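Local coordinates for glyoxalase-related enzyme, AraC type (Clostridium phytofermentans, PDB 3BT3), which is of unknown function but has the fold of the glyoxalase-related VOC superfamily and is probably part of an AraC-type transcription regulator, at residues 37-40 with 44-47; 100-105 with 125-130. One frame throughout, in Å; residues are numbered along the deposited sequence.

Interaction 1: 37-40 with 44-47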
loop_
_atom_site.group_PDB
_atom_site.type_symbol
_atom_site.label_atom_id
_atom_site.label_comp_id
_atom_site.label_asym_id
_atom_site.label_seq_id
_atom_site.Cartn_x
_atom_site.Cartn_y
_atom_site.Cartn_z
ATOM N N LYS A 37 -9.543 12.451 -10.741
ATOM C CA LYS A 37 -10.934 12.701 -11.104
ATOM C C LYS A 37 -11.701 11.391 -11.073
ATOM O O LYS A 37 -12.875 11.348 -10.704
ATOM C CB LYS A 37 -11.027 13.333 -12.495
ATOM C CG LYS A 37 -10.848 14.838 -12.483
ATOM C CD LYS A 37 -10.724 15.410 -13.892
ATOM C CE LYS A 37 -10.797 16.946 -13.899
ATOM N NZ LYS A 37 -9.738 17.602 -13.063
ATOM N N TRP A 38 -11.017 10.315 -11.438
ATOM C CA TRP A 38 -11.638 9.008 -11.448
ATOM C C TRP A 38 -11.952 8.590 -10.008
ATOM O O TRP A 38 -13.083 8.188 -9.701
ATOM C CB TRP A 38 -10.711 7.991 -12.109
ATOM C CG TRP A 38 -11.321 6.645 -12.213
ATOM C CD1 TRP A 38 -12.172 6.199 -13.186
ATOM C CD2 TRP A 38 -11.184 5.578 -11.277
ATOM N NE1 TRP A 38 -12.577 4.917 -12.911
ATOM C CE2 TRP A 38 -11.987 4.510 -11.742
ATOM C CE3 TRP A 38 -10.462 5.415 -10.089
ATOM C CZ2 TRP A 38 -12.094 3.295 -11.051
ATOM C CZ3 TRP A 38 -10.567 4.205 -9.403
ATOM C CH2 TRP A 38 -11.378 3.163 -9.889
ATOM N N PHE A 39 -10.961 8.700 -9.126
ATOM C CA PHE A 39 -11.171 8.332 -7.739
ATOM C C PHE A 39 -12.310 9.142 -7.142
ATOM O O PHE A 39 -13.017 8.669 -6.253
ATOM C CB PHE A 39 -9.902 8.560 -6.913
ATOM C CG PHE A 39 -8.999 7.366 -6.844
ATOM C CD1 PHE A 39 -8.002 7.172 -7.791
ATOM C CD2 PHE A 39 -9.153 6.430 -5.830
ATOM C CE1 PHE A 39 -7.178 6.066 -7.730
ATOM C CE2 PHE A 39 -8.331 5.316 -5.758
ATOM C CZ PHE A 39 -7.345 5.132 -6.703
ATOM N N GLU A 40 -12.481 10.369 -7.626
ATOM C CA GLU A 40 -13.540 11.243 -7.126
ATOM C C GLU A 40 -14.910 10.898 -7.718
ATOM O O GLU A 40 -15.885 10.697 -6.986
ATOM C CB GLU A 40 -13.213 12.720 -7.426
ATOM C CG GLU A 40 -12.174 13.357 -6.495
ATOM C CD GLU A 40 -11.738 14.770 -6.931
ATOM O OE1 GLU A 40 -11.024 15.455 -6.154
ATOM O OE2 GLU A 40 -12.097 15.198 -8.051
ATOM N N GLY A 44 -16.003 7.992 -5.221
ATOM C CA GLY A 44 -16.441 8.965 -4.235
ATOM C C GLY A 44 -15.358 9.365 -3.244
ATOM O O GLY A 44 -15.656 9.777 -2.125
ATOM N N TRP A 45 -14.100 9.239 -3.649
ATOM C CA TRP A 45 -12.976 9.611 -2.797
ATOM C C TRP A 45 -12.593 11.082 -3.007
ATOM O O TRP A 45 -13.202 11.786 -3.805
ATOM C CB TRP A 45 -11.766 8.733 -3.116
ATOM C CG TRP A 45 -11.876 7.326 -2.643
ATOM C CD1 TRP A 45 -13.016 6.575 -2.543
ATOM C CD2 TRP A 45 -10.794 6.464 -2.267
ATOM N NE1 TRP A 45 -12.706 5.301 -2.132
ATOM C CE2 TRP A 45 -11.350 5.205 -1.958
ATOM C CE3 TRP A 45 -9.406 6.635 -2.165
ATOM C CZ2 TRP A 45 -10.567 4.122 -1.557
ATOM C CZ3 TRP A 45 -8.628 5.559 -1.766
ATOM C CH2 TRP A 45 -9.213 4.316 -1.466
ATOM N N SER A 46 -11.578 11.537 -2.286
ATOM C CA SER A 46 -11.106 12.906 -2.411
ATOM C C SER A 46 -9.639 12.878 -2.787
ATOM O O SER A 46 -8.949 11.895 -2.534
ATOM C CB SER A 46 -11.293 13.662 -1.096
ATOM O OG SER A 46 -12.666 13.917 -0.864
ATOM N N GLY A 47 -9.157 13.949 -3.397
ATOM C CA GLY A 47 -7.765 13.961 -3.785
ATOM C C GLY A 47 -7.178 15.342 -3.914
ATOM O O GLY A 47 -7.893 16.341 -3.912
#
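F39, near the end of helix 32-41, meets W45 twice, through its backbone and through its ring. The backbone link is a hydrogen bond from W45 N to F39 O, 2.9 Å long and fairly straight at 158°, with the donor tilted from the carbonyl plane. Beside it, G44 N still makes a weak bond to E40 O at 3.2 Å, the i to i-4 pairing of a helix. G44 is where the chain leaves helical geometry. Its positive phi suits glycine and redirects the chain after it, letting W45 N reach back to a carbonyl near the helix end.

The tight part of the contact lies in the side chains beyond this turn. Those of F39 and W45 lie alongside each other and point the same way, and F39 CD2 sits 3.7 Å from W45 CE3, over the rim of one indole face. The ring planes are 52° apart. W45 chi1 of -73° sets CG beside its own backbone N, which keeps the indole next to the helix end. W38 adds its CZ3 over the centre of the phenyl ring, and V63 of strand 58-64 touches both F39 and W45. Large flat residues suit this buried corner, while the polar edge of the indole is satisfied by a hydrogen bond between NE1 and Y18 OH of the second subunit.

The other side, around E40, is looser and partly exposed. Here the extended glutamate runs past the start of the strand, its CG 3.3 Å from W45 O. Its OE1 stays 3.7 Å from G47 N, too far for a hydrogen bond, and at G47 the carboxylate lies beside bare backbone. Together these features make a glycine-terminated helix leading into a strand, the alpha-to-beta turn of the beta-alpha-beta-beta-beta module from which VOC proteins are built.

Interaction 2: 100-105 with 125-130; sequences GIDALH and GARECS
D102 OD2 takes the shortest polar bond of this contact, 2.6 Å from R127 NH2, within a salt bridge. The oxygen is met on its syn side and lies nearly in the guanidinium plane, at the edge of the group, although the N-H...O angle of 136° is far from straight. The second arm, from R127 NH1 to D102 OD1, is weak at 3.5 Å. The carboxylate and guanidinium planes are turned 38° apart, and with one arm short and the other long, the pair is neither flat nor evenly shared. R127 reaches the aspartate by a bend at chi3, which turns the end of the chain across that of D102.

Over one face of the same guanidinium sits I101, with CG2 3.4 Å from R127 NH2. The other branch of I101 goes inward: with CG1 anti to the backbone N, CD1 extends to 3.8 Å from C129 SG. A branched isoleucine suits the position, since one methyl can cover the arginine while the other enters the core, and the compact, weakly polar thiol of C129 fits between sheet and helix. F141 of the neighbouring strand touches I101 and L104 and continues this layer.

Helix segment 101-105 runs nearly parallel to strand segment 126-130, at 15° and an axis separation of 9.7 Å. E143 accepts a hydrogen bond from I101 N, tying the helix start to the strand beside R127. E128 points away from the helix and pairs with R140.

The polar and apolar halves of the contact therefore divide by exposure. The ion pair lies on the outer margin, where R127 also touches a crystal neighbour that may influence its pose, whereas I101 and C129 are buried. A carboxylate in the first helical turn probably gains from the positive end of the helix dipole, as well as from the arginine.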
loop_
_atom_site.group_PDB
_atom_site.type_symbol
_atom_site.label_atom_id
_atom_site.label_comp_id
_atom_site.label_asym_id
_atom_site.label_seq_id
_atom_site.Cartn_x
_atom_site.Cartn_y
_atom_site.Cartn_z
ATOM N N GLY A 100 -19.904 -2.413 3.571
ATOM C CA GLY A 100 -20.935 -1.931 2.670
ATOM C C GLY A 100 -20.523 -2.237 1.245
ATOM O O GLY A 100 -20.549 -1.364 0.376
ATOM N N ILE A 101 -20.133 -3.486 1.007
ATOM C CA ILE A 101 -19.688 -3.911 -0.310
ATOM C C ILE A 101 -20.782 -3.760 -1.367
ATOM O O ILE A 101 -20.495 -3.474 -2.529
ATOM C CB ILE A 101 -19.183 -5.379 -0.274
ATOM C CG1 ILE A 101 -18.566 -5.753 -1.617
ATOM C CG2 ILE A 101 -20.321 -6.329 0.036
ATOM C CD1 ILE A 101 -17.376 -4.922 -1.975
ATOM N N ASP A 102 -22.034 -3.946 -0.970
ATOM C CA ASP A 102 -23.139 -3.809 -1.914
ATOM C C ASP A 102 -23.308 -2.341 -2.279
ATOM O O ASP A 102 -23.535 -2.003 -3.434
ATOM C CB ASP A 102 -24.426 -4.353 -1.299
ATOM C CG ASP A 102 -24.321 -5.826 -0.965
ATOM O OD1 ASP A 102 -24.351 -6.650 -1.910
ATOM O OD2 ASP A 102 -24.196 -6.156 0.239
ATOM N N ALA A 103 -23.197 -1.470 -1.282
ATOM C CA ALA A 103 -23.319 -0.043 -1.517
ATOM C C ALA A 103 -22.211 0.402 -2.475
ATOM O O ALA A 103 -22.458 1.193 -3.381
ATOM C CB ALA A 103 -23.225 0.728 -0.198
ATOM N N LEU A 104 -20.995 -0.106 -2.285
ATOM C CA LEU A 104 -19.896 0.274 -3.169
ATOM C C LEU A 104 -20.193 -0.068 -4.623
ATOM O O LEU A 104 -20.096 0.785 -5.503
ATOM C CB LEU A 104 -18.590 -0.417 -2.769
ATOM C CG LEU A 104 -17.466 -0.271 -3.807
ATOM C CD1 LEU A 104 -17.119 1.183 -3.973
ATOM C CD2 LEU A 104 -16.236 -1.048 -3.374
ATOM N N HIS A 105 -20.551 -1.320 -4.868
ATOM C CA HIS A 105 -20.837 -1.781 -6.217
ATOM C C HIS A 105 -21.910 -0.936 -6.900
ATOM O O HIS A 105 -21.785 -0.571 -8.077
ATOM C CB HIS A 105 -21.265 -3.241 -6.167
ATOM C CG HIS A 105 -21.349 -3.888 -7.511
ATOM N ND1 HIS A 105 -22.375 -3.637 -8.395
ATOM C CD2 HIS A 105 -20.529 -4.771 -8.126
ATOM C CE1 HIS A 105 -22.183 -4.339 -9.498
ATOM N NE2 HIS A 105 -21.070 -5.036 -9.360
ATOM N N GLY A 125 -13.656 -16.674 3.658
ATOM C CA GLY A 125 -14.621 -15.975 4.493
ATOM C C GLY A 125 -14.990 -14.525 4.220
ATOM O O GLY A 125 -15.281 -13.771 5.160
ATOM N N ALA A 126 -14.998 -14.118 2.955
ATOM C CA ALA A 126 -15.367 -12.744 2.637
ATOM C C ALA A 126 -15.968 -12.590 1.249
ATOM O O ALA A 126 -15.730 -13.395 0.344
ATOM C CB ALA A 126 -14.153 -11.830 2.773
ATOM N N ARG A 127 -16.771 -11.549 1.085
ATOM C CA ARG A 127 -17.349 -11.280 -0.214
ATOM C C ARG A 127 -16.424 -10.248 -0.845
ATOM O O ARG A 127 -15.926 -9.349 -0.169
ATOM C CB ARG A 127 -18.777 -10.746 -0.080
ATOM C CG ARG A 127 -19.775 -11.806 0.373
ATOM C CD ARG A 127 -21.170 -11.502 -0.142
ATOM N NE ARG A 127 -21.686 -10.274 0.434
ATOM C CZ ARG A 127 -22.605 -9.503 -0.136
ATOM N NH1 ARG A 127 -23.124 -9.825 -1.316
ATOM N NH2 ARG A 127 -22.994 -8.395 0.479
ATOM N N GLU A 128 -16.161 -10.388 -2.134
ATOM C CA GLU A 128 -15.282 -9.445 -2.784
ATOM C C GLU A 128 -15.674 -9.142 -4.219
ATOM O O GLU A 128 -16.548 -9.786 -4.797
ATOM C CB GLU A 128 -13.840 -9.963 -2.725
ATOM C CG GLU A 128 -13.243 -10.434 -4.039
ATOM C CD GLU A 128 -11.716 -10.519 -3.983
ATOM O OE1 GLU A 128 -11.189 -11.191 -3.069
ATOM O OE2 GLU A 128 -11.046 -9.913 -4.852
ATOM N N CYS A 129 -15.035 -8.114 -4.760
ATOM C CA CYS A 129 -15.224 -7.700 -6.137
ATOM C C CYS A 129 -14.023 -6.820 -6.434
ATOM O O CYS A 129 -13.491 -6.166 -5.538
ATOM C CB CYS A 129 -16.527 -6.913 -6.325
ATOM S SG CYS A 129 -16.529 -5.236 -5.664
ATOM N N SER A 130 -13.570 -6.835 -7.677
ATOM C CA SER A 130 -12.437 -6.015 -8.044
ATOM C C SER A 130 -12.856 -4.971 -9.072
ATOM O O SER A 130 -13.785 -5.177 -9.849
ATOM C CB SER A 130 -11.287 -6.893 -8.556
ATOM O OG SER A 130 -11.706 -7.751 -9.593
#

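How the interactions relate
Read from the N terminus, after strand 19-22 the chain forms strand 26-29 and helix 32-41. Interaction 1 then closes a very short loop, three residues long, as the chain turns into strand 46-52, an outermost strand of the first sheet within this chain. Only after that sheet is complete does strand 92-99 lead into helix 101-110, and interaction 2 closes a longer loop of 19 residues onto strand 126-132 of the second sheet. The two contacts are in series, neither enclosing nor crossing the other. The centres of interactions 1 and 2 lie about 19 Å apart and their nearest atoms about 6 Å, so the two do not touch. Each joins a helix to its own four-stranded sheet, and both reach the second subunit, interaction 2 through packing of its helix.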